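Local coordinates for protein NADPH-dependent aldehyde reductase YqhD (Escherichia coli, PDB 4QGS) that reduces a broad range of short-chain aldehydes, including butanal, propanal and acrolein, to the corresponding alcohols with NADPH, as a zinc-dependent enzyme, at residues 115-120 with 128-133; 197-202 with 240-245; 229-234 with 260-265. All coordinates share one frame; numbering follows the deposited sequence.

Contact 1 belongs to the NADP(+)-binding part of the chain, built on a six-stranded parallel sheet, whereas contacts 2 and 3 lie in the helical C-terminal part that supplies the zinc ligands. Contact 1 is complete before the others begin, and its centre is about 35 Å from that of contact 2 and about 30 Å from that of contact 3, across the middle of the chain. Contacts 2 and 3, with centres about 16 Å apart, share helix 222-244, and their segments alternate along the sequence. That one helix therefore packs on helix 196-211, which carries Asp205 and His209, and on helix 249-262, an instance of small methyl contacts joining several helices, contact 3 being the nearer to the zinc.

Contact 1: 115-120 with 128-133; sequences IAAAAN and WHILQT
Ile130 points end-on at the last turn of helix 106-119, its terminal methyl coming to rest on Ala117 and Ala118. The CD1 atom is 3.9 Å from CB of Ala117 and 4.0 Å from CB of Ala118, so it rests against two alanine methyls at once. Closer still is the backbone: CD1 of Ile130 stands 3.6 Å from N of Ala118. An extended outer branch, with CD1 anti to CA (chi2 167°), gives the side chain this reach, and the small alanines let it come up to the helix backbone. Helix 106-119 is the main helix of a beta-alpha-beta crossover between neighbouring parallel strands 99-104 and 144-148; its first turns bring Gly106, Ser107 and Asp110 to NADP(+), while the contact is made at its far end, where short helix 129-132 interrupts the return to the sheet. Phe174 and Tyr121 also touch Ile130, and Met86 and Val89 of helix 82-95 pack on Ala118. At the end of the short helix, O of His129 accepts from N and OG1 of Thr133 just beyond it; OG1 lies 2.6 Å from that oxygen, in the carbonyl plane. Leu131 CB sits 3.9 Å above the centre of the Trp128 ring, which makes a cation-pi contact with Arg165.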
loop_
_atom_site.group_PDB
_atom_site.type_symbol
_atom_site.label_atom_id
_atom_site.label_comp_id
_atom_site.label_asym_id
_atom_site.label_seq_id
_atom_site.Cartn_x
_atom_site.Cartn_y
_atom_site.Cartn_z
ATOM N N ILE A 115 17.146 -4.911 -2.790
ATOM C CA ILE A 115 18.183 -5.812 -3.279
ATOM C C ILE A 115 18.654 -5.411 -4.681
ATOM O O ILE A 115 19.853 -5.359 -4.946
ATOM C CB ILE A 115 17.688 -7.275 -3.293
ATOM C CG1 ILE A 115 17.367 -7.735 -1.875
ATOM C CG2 ILE A 115 18.728 -8.188 -3.913
ATOM C CD1 ILE A 115 16.579 -9.050 -1.812
ATOM N N ALA A 116 17.708 -5.097 -5.561
ATOM C CA ALA A 116 18.017 -4.717 -6.937
ATOM C C ALA A 116 18.915 -3.480 -7.019
ATOM O O ALA A 116 19.821 -3.407 -7.851
ATOM C CB ALA A 116 16.729 -4.474 -7.710
ATOM N N ALA A 117 18.653 -2.500 -6.163
ATOM C CA ALA A 117 19.417 -1.258 -6.189
ATOM C C ALA A 117 20.743 -1.426 -5.468
ATOM O O ALA A 117 21.794 -1.017 -5.968
ATOM C CB ALA A 117 18.620 -0.133 -5.566
ATOM N N ALA A 118 20.683 -2.029 -4.286
ATOM C CA ALA A 118 21.876 -2.254 -3.485
ATOM C C ALA A 118 22.936 -3.005 -4.275
ATOM O O ALA A 118 24.133 -2.768 -4.104
ATOM C CB ALA A 118 21.526 -3.018 -2.210
ATOM N N ALA A 119 22.489 -3.900 -5.149
ATOM C CA ALA A 119 23.394 -4.791 -5.854
ATOM C C ALA A 119 24.298 -4.075 -6.850
ATOM O O ALA A 119 25.439 -4.467 -7.035
ATOM C CB ALA A 119 22.596 -5.879 -6.542
ATOM N N ASN A 120 23.780 -3.033 -7.494
ATOM C CA ASN A 120 24.617 -2.196 -8.353
ATOM C C ASN A 120 25.100 -0.917 -7.678
ATOM O O ASN A 120 25.672 -0.029 -8.332
ATOM C CB ASN A 120 23.916 -1.808 -9.675
ATOM C CG ASN A 120 23.227 -2.967 -10.350
ATOM O OD1 ASN A 120 23.575 -4.128 -10.127
ATOM N ND2 ASN A 120 22.267 -2.653 -11.210
ATOM N N TRP A 128 23.122 1.373 2.892
ATOM C CA TRP A 128 22.179 2.137 3.703
ATOM C C TRP A 128 21.952 3.583 3.252
ATOM O O TRP A 128 20.881 4.134 3.473
ATOM C CB TRP A 128 22.576 2.184 5.179
ATOM C CG TRP A 128 21.493 2.893 5.966
ATOM C CD1 TRP A 128 21.457 4.216 6.320
ATOM C CD2 TRP A 128 20.255 2.328 6.419
ATOM N NE1 TRP A 128 20.282 4.500 6.980
ATOM C CE2 TRP A 128 19.532 3.358 7.061
ATOM C CE3 TRP A 128 19.698 1.048 6.362
ATOM C CZ2 TRP A 128 18.280 3.139 7.640
ATOM C CZ3 TRP A 128 18.462 0.833 6.945
ATOM C CH2 TRP A 128 17.761 1.874 7.564
ATOM N N HIS A 129 22.903 4.222 2.603
ATOM C CA HIS A 129 22.554 5.514 1.981
ATOM C C HIS A 129 21.515 5.496 0.815
ATOM O O HIS A 129 21.008 6.564 0.447
ATOM C CB HIS A 129 23.925 6.210 1.745
ATOM C CG HIS A 129 24.041 7.212 0.641
ATOM N ND1 HIS A 129 25.059 7.086 -0.275
ATOM C CD2 HIS A 129 23.187 8.147 0.142
ATOM C CE1 HIS A 129 24.904 7.971 -1.237
ATOM N NE2 HIS A 129 23.797 8.667 -0.991
ATOM N N ILE A 130 21.087 4.316 0.341
ATOM C CA ILE A 130 19.807 4.278 -0.413
ATOM C C ILE A 130 18.661 4.853 0.437
ATOM O O ILE A 130 17.858 5.666 -0.034
ATOM C CB ILE A 130 19.393 2.869 -0.850
ATOM C CG1 ILE A 130 20.385 2.253 -1.853
ATOM C CG2 ILE A 130 17.971 2.870 -1.490
ATOM C CD1 ILE A 130 20.196 0.769 -2.060
ATOM N N LEU A 131 18.583 4.413 1.689
ATOM C CA LEU A 131 17.512 4.847 2.573
ATOM C C LEU A 131 17.700 6.282 3.074
ATOM O O LEU A 131 16.729 7.023 3.224
ATOM C CB LEU A 131 17.388 3.863 3.738
ATOM C CG LEU A 131 16.920 2.526 3.155
ATOM C CD1 LEU A 131 16.920 1.403 4.148
ATOM C CD2 LEU A 131 15.522 2.711 2.604
ATOM N N GLN A 132 18.944 6.677 3.311
ATOM C CA GLN A 132 19.240 8.042 3.742
ATOM C C GLN A 132 18.852 9.071 2.687
ATOM O O GLN A 132 18.505 10.209 3.015
ATOM C CB GLN A 132 20.723 8.182 4.081
ATOM C CG GLN A 132 21.132 7.419 5.330
ATOM C CD GLN A 132 22.621 7.503 5.604
ATOM O OE1 GLN A 132 23.393 7.956 4.760
ATOM N NE2 GLN A 132 23.031 7.073 6.792
ATOM N N THR A 133 18.913 8.670 1.421
ATOM C CA THR A 133 18.598 9.584 0.322
ATOM C C THR A 133 17.255 9.334 -0.327
ATOM O O THR A 133 16.910 9.979 -1.321
ATOM C CB THR A 133 19.658 9.527 -0.779
ATOM O OG1 THR A 133 19.844 8.171 -1.212
ATOM C CG2 THR A 133 20.931 10.116 -0.269
#

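Contact 2: 197-202 with 240-245; sequences RQVANG and PKALKE
Val199 meets Leu243 and Ala242 through apolar contacts alone, and no hydrogen bond passes between 197-202 and 240-245. Methyl against methyl comes first: CG1 of Val199 lies 3.7 Å from CD2 of Leu243 and 4.0 Å from CB of Ala242, one branch serving both partners. That branch is anti to the backbone N (chi1 172°), which sets it against Leu243 and Ala242, and the Val199 and Leu243 side chains run antiparallel alongside one another. A second kind of contact joins methyl to backbone, with CD2 of Leu243 4.0 Å from N of Ala200 and rather farther from its CB. Polar bonds stay within each helix or lead outward. O of Pro240 accepts from both Leu243 N and Lys244 N as the helix nears its end, while Arg197 forms a salt bridge with Asp291, which also takes a hydrogen bond from Asn201. The two helical segments run antiparallel at 172°, their axes approaching to 9.6 Å, an antiparallel pairing of helices in the helical part of an iron-containing alcohol dehydrogenase. Helix 249-262 covers one flank, with Val251 touching Ala242 and Arg252 touching both Ala242 and Val199; Leu194, Leu348 and Val350 add loop contacts around the pair.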
loop_
_atom_site.group_PDB
_atom_site.type_symbol
_atom_site.label_atom_id
_atom_site.label_comp_id
_atom_site.label_asym_id
_atom_site.label_seq_id
_atom_site.Cartn_x
_atom_site.Cartn_y
_atom_site.Cartn_z
ATOM N N ARG A 197 -9.806 -11.549 6.938
ATOM C CA ARG A 197 -9.119 -10.428 7.586
ATOM C C ARG A 197 -8.262 -9.644 6.593
ATOM O O ARG A 197 -8.327 -8.403 6.532
ATOM C CB ARG A 197 -8.257 -10.946 8.752
ATOM C CG ARG A 197 -7.243 -9.950 9.317
ATOM C CD ARG A 197 -6.310 -10.659 10.309
ATOM N NE ARG A 197 -5.360 -9.755 10.953
ATOM C CZ ARG A 197 -4.486 -10.141 11.885
ATOM N NH1 ARG A 197 -3.651 -9.263 12.427
ATOM N NH2 ARG A 197 -4.445 -11.412 12.272
ATOM N N GLN A 198 -7.474 -10.363 5.803
ATOM C CA GLN A 198 -6.588 -9.735 4.834
ATOM C C GLN A 198 -7.367 -9.141 3.661
ATOM O O GLN A 198 -6.974 -8.109 3.124
ATOM C CB GLN A 198 -5.553 -10.735 4.317
ATOM C CG GLN A 198 -4.543 -11.207 5.366
ATOM C CD GLN A 198 -3.542 -12.195 4.792
ATOM O OE1 GLN A 198 -3.679 -12.636 3.655
ATOM N NE2 GLN A 198 -2.541 -12.558 5.583
ATOM N N VAL A 199 -8.461 -9.792 3.270
ATOM C CA VAL A 199 -9.275 -9.273 2.158
ATOM C C VAL A 199 -9.923 -7.958 2.578
ATOM O O VAL A 199 -9.869 -6.950 1.851
ATOM C CB VAL A 199 -10.360 -10.280 1.718
ATOM C CG1 VAL A 199 -11.307 -9.638 0.700
ATOM C CG2 VAL A 199 -9.712 -11.510 1.113
ATOM N N ALA A 200 -10.523 -7.958 3.766
ATOM C CA ALA A 200 -11.144 -6.729 4.272
ATOM C C ALA A 200 -10.120 -5.617 4.464
ATOM O O ALA A 200 -10.359 -4.461 4.067
ATOM C CB ALA A 200 -11.885 -6.999 5.582
ATOM N N ASN A 201 -8.977 -5.944 5.073
ATOM C CA ASN A 201 -7.937 -4.929 5.261
ATOM C C ASN A 201 -7.482 -4.319 3.934
ATOM O O ASN A 201 -7.225 -3.111 3.849
ATOM C CB ASN A 201 -6.713 -5.494 5.970
ATOM C CG ASN A 201 -6.956 -5.760 7.445
ATOM O OD1 ASN A 201 -7.951 -5.308 8.021
ATOM N ND2 ASN A 201 -6.035 -6.494 8.066
ATOM N N GLY A 202 -7.343 -5.161 2.916
ATOM C CA GLY A 202 -6.926 -4.684 1.602
ATOM C C GLY A 202 -7.925 -3.714 1.014
ATOM O O GLY A 202 -7.544 -2.697 0.405
ATOM N N PRO A 240 -17.422 -5.775 -0.576
ATOM C CA PRO A 240 -18.162 -6.702 0.291
ATOM C C PRO A 240 -18.382 -8.059 -0.367
ATOM O O PRO A 240 -18.401 -9.078 0.326
ATOM C CB PRO A 240 -19.497 -5.984 0.509
ATOM C CG PRO A 240 -19.175 -4.537 0.339
ATOM C CD PRO A 240 -18.174 -4.528 -0.796
ATOM N N LYS A 241 -18.543 -8.077 -1.685
ATOM C CA LYS A 241 -18.741 -9.338 -2.389
ATOM C C LYS A 241 -17.500 -10.231 -2.336
ATOM O O LYS A 241 -17.610 -11.451 -2.424
ATOM C CB LYS A 241 -19.112 -9.087 -3.844
ATOM C CG LYS A 241 -20.386 -8.311 -4.030
ATOM C CD LYS A 241 -20.641 -8.125 -5.528
ATOM C CE LYS A 241 -21.745 -7.134 -5.807
ATOM N NZ LYS A 241 -21.776 -6.812 -7.267
ATOM N N ALA A 242 -16.319 -9.627 -2.219
ATOM C CA ALA A 242 -15.086 -10.410 -2.217
ATOM C C ALA A 242 -15.036 -11.273 -0.955
ATOM O O ALA A 242 -14.421 -12.338 -0.940
ATOM C CB ALA A 242 -13.862 -9.503 -2.318
ATOM N N LEU A 243 -15.711 -10.806 0.083
ATOM C CA LEU A 243 -15.801 -11.547 1.333
ATOM C C LEU A 243 -16.859 -12.650 1.240
ATOM O O LEU A 243 -16.653 -13.769 1.719
ATOM C CB LEU A 243 -16.118 -10.596 2.482
ATOM C CG LEU A 243 -15.050 -9.557 2.824
ATOM C CD1 LEU A 243 -15.596 -8.581 3.858
ATOM C CD2 LEU A 243 -13.769 -10.227 3.340
ATOM N N LYS A 244 -17.985 -12.331 0.612
ATOM C CA LYS A 244 -19.122 -13.257 0.509
ATOM C C LYS A 244 -18.894 -14.315 -0.553
ATOM O O LYS A 244 -19.376 -15.452 -0.440
ATOM C CB LYS A 244 -20.411 -12.494 0.193
ATOM C CG LYS A 244 -20.887 -11.592 1.327
ATOM C CD LYS A 244 -21.895 -10.559 0.836
ATOM C CE LYS A 244 -22.115 -9.471 1.882
ATOM N NZ LYS A 244 -22.892 -8.319 1.357
ATOM N N GLU A 245 -18.157 -13.929 -1.584
ATOM C CA GLU A 245 -17.918 -14.781 -2.740
ATOM C C GLU A 245 -16.439 -14.796 -3.106
ATOM O O GLU A 245 -16.046 -14.258 -4.152
ATOM C CB GLU A 245 -18.734 -14.301 -3.939
ATOM C CG GLU A 245 -20.208 -14.024 -3.675
ATOM C CD GLU A 245 -20.904 -13.501 -4.927
ATOM O OE1 GLU A 245 -20.876 -14.220 -5.946
ATOM O OE2 GLU A 245 -21.447 -12.370 -4.909
#

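Contact 3: 229-234 with 260-265. Unlike the reference sequence in segment 260-265: Glu263 (reference Leu).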
loop_
_atom_site.group_PDB
_atom_site.type_symbol
_atom_site.label_atom_id
_atom_site.label_comp_id
_atom_site.label_asym_id
_atom_site.label_seq_id
_atom_site.Cartn_x
_atom_site.Cartn_y
_atom_site.Cartn_z
ATOM N N GLU A 229 -13.241 8.739 -7.696
ATOM C CA GLU A 229 -14.641 8.387 -7.466
ATOM C C GLU A 229 -14.961 6.987 -7.998
ATOM O O GLU A 229 -15.634 6.188 -7.327
ATOM C CB GLU A 229 -15.555 9.442 -8.107
ATOM C CG GLU A 229 -15.611 10.710 -7.289
ATOM C CD GLU A 229 -15.979 11.957 -8.109
ATOM O OE1 GLU A 229 -16.459 11.806 -9.248
ATOM O OE2 GLU A 229 -15.780 13.077 -7.596
ATOM N N GLY A 230 -14.449 6.689 -9.188
ATOM C CA GLY A 230 -14.639 5.391 -9.816
ATOM C C GLY A 230 -14.057 4.250 -9.004
ATOM O O GLY A 230 -14.675 3.184 -8.869
ATOM N N ILE A 231 -12.853 4.452 -8.490
ATOM C CA ILE A 231 -12.219 3.448 -7.631
ATOM C C ILE A 231 -13.086 3.198 -6.388
ATOM O O ILE A 231 -13.357 2.043 -6.022
ATOM C CB ILE A 231 -10.787 3.882 -7.206
ATOM C CG1 ILE A 231 -9.847 3.862 -8.412
ATOM C CG2 ILE A 231 -10.253 2.972 -6.064
ATOM C CD1 ILE A 231 -8.549 4.627 -8.213
ATOM N N LEU A 232 -13.528 4.284 -5.755
ATOM C CA LEU A 232 -14.296 4.196 -4.502
ATOM C C LEU A 232 -15.621 3.470 -4.739
ATOM O O LEU A 232 -15.990 2.551 -3.998
ATOM C CB LEU A 232 -14.530 5.599 -3.925
ATOM C CG LEU A 232 -13.247 6.325 -3.529
ATOM C CD1 LEU A 232 -13.524 7.781 -3.208
ATOM C CD2 LEU A 232 -12.612 5.638 -2.299
ATOM N N LEU A 233 -16.318 3.848 -5.807
ATOM C CA LEU A 233 -17.573 3.208 -6.170
ATOM C C LEU A 233 -17.405 1.704 -6.412
ATOM O O LEU A 233 -18.243 0.894 -6.005
ATOM C CB LEU A 233 -18.153 3.896 -7.423
ATOM C CG LEU A 233 -18.804 5.241 -7.082
ATOM C CD1 LEU A 233 -18.877 6.120 -8.330
ATOM C CD2 LEU A 233 -20.182 5.041 -6.486
ATOM N N THR A 234 -16.313 1.333 -7.076
ATOM C CA THR A 234 -16.012 -0.068 -7.363
ATOM C C THR A 234 -15.728 -0.855 -6.076
ATOM O O THR A 234 -16.191 -1.973 -5.908
ATOM C CB THR A 234 -14.812 -0.181 -8.317
ATOM O OG1 THR A 234 -15.137 0.494 -9.549
ATOM C CG2 THR A 234 -14.514 -1.644 -8.629
ATOM N N THR A 260 -5.185 -1.807 -7.188
ATOM C CA THR A 260 -3.958 -1.471 -7.881
ATOM C C THR A 260 -3.973 -0.011 -8.302
ATOM O O THR A 260 -2.970 0.673 -8.170
ATOM C CB THR A 260 -3.737 -2.379 -9.103
ATOM O OG1 THR A 260 -3.561 -3.724 -8.644
ATOM C CG2 THR A 260 -2.493 -1.959 -9.861
ATOM N N GLN A 261 -5.111 0.480 -8.779
ATOM C CA GLN A 261 -5.189 1.895 -9.153
ATOM C C GLN A 261 -5.112 2.804 -7.921
ATOM O O GLN A 261 -4.514 3.875 -7.978
ATOM C CB GLN A 261 -6.461 2.165 -9.959
ATOM C CG GLN A 261 -6.471 1.420 -11.289
ATOM C CD GLN A 261 -5.303 1.852 -12.171
ATOM O OE1 GLN A 261 -5.063 3.034 -12.344
ATOM N NE2 GLN A 261 -4.566 0.890 -12.701
ATOM N N ALA A 262 -5.683 2.365 -6.803
ATOM C CA ALA A 262 -5.635 3.160 -5.570
ATOM C C ALA A 262 -4.192 3.369 -5.105
ATOM O O ALA A 262 -3.857 4.399 -4.517
ATOM C CB ALA A 262 -6.464 2.486 -4.470
ATOM N N GLU A 263 -3.325 2.409 -5.404
ATOM C CA GLU A 263 -1.908 2.490 -5.033
ATOM C C GLU A 263 -0.950 3.008 -6.131
ATOM O O GLU A 263 0.257 2.948 -5.950
ATOM C CB GLU A 263 -1.445 1.098 -4.608
ATOM C CG GLU A 263 -1.391 0.854 -3.127
ATOM C CD GLU A 263 -2.725 0.417 -2.564
ATOM O OE1 GLU A 263 -3.211 1.068 -1.613
ATOM O OE2 GLU A 263 -3.277 -0.583 -3.061
ATOM N N ASN A 264 -1.462 3.549 -7.236
ATOM C CA ASN A 264 -0.705 3.540 -8.498
ATOM C C ASN A 264 -0.115 4.874 -9.059
ATOM O O ASN A 264 0.976 4.868 -9.615
ATOM C CB ASN A 264 -1.596 2.880 -9.548
ATOM C CG ASN A 264 -0.873 2.574 -10.858
ATOM O OD1 ASN A 264 -0.132 3.385 -11.374
ATOM N ND2 ASN A 264 -1.062 1.364 -11.364
ATOM N N GLY A 265 -0.804 6.005 -8.944
ATOM C CA GLY A 265 -0.211 7.280 -9.348
ATOM C C GLY A 265 -1.037 8.279 -10.159
ATOM O O GLY A 265 -0.912 9.501 -9.970
#
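Ile231 lays its CD1 methyl over one face of the peptide group that joins Gln261 to Ala262, 3.9 Å from C of Gln261. The same methyl reaches CB of Gln261 at 3.7 Å, and the two side chains cross at about a right angle. The Gln261 amide takes no part: a bend at chi2 (-61°) carries it away, leaving the aliphatic base of the residue to make the contact. On its other branch Ile231 sets CG2 4.1 Å from CB of Ala262. Both residues also touch Thr210, so the contact fills the junction of three helices, 196-211, 222-244 and 249-262, the last two being successive in the helical domain of the iron-containing alcohol dehydrogenases. The zinc is near: the side chain of Ala262 comes about 5 Å from that of the zinc ligand His209 and about 9 Å from the zinc ion. Replacing Ile231 with an alanine would probably leave the Gln261 peptide face and the Ala262 methyl without their apolar cover from helix 222-244. One turn along that helix, Thr234 folds OG1 back to O of Gly230 at 2.8 Å, which also accepts from Thr234 N, the two donors arriving from opposite faces of the carbonyl plane.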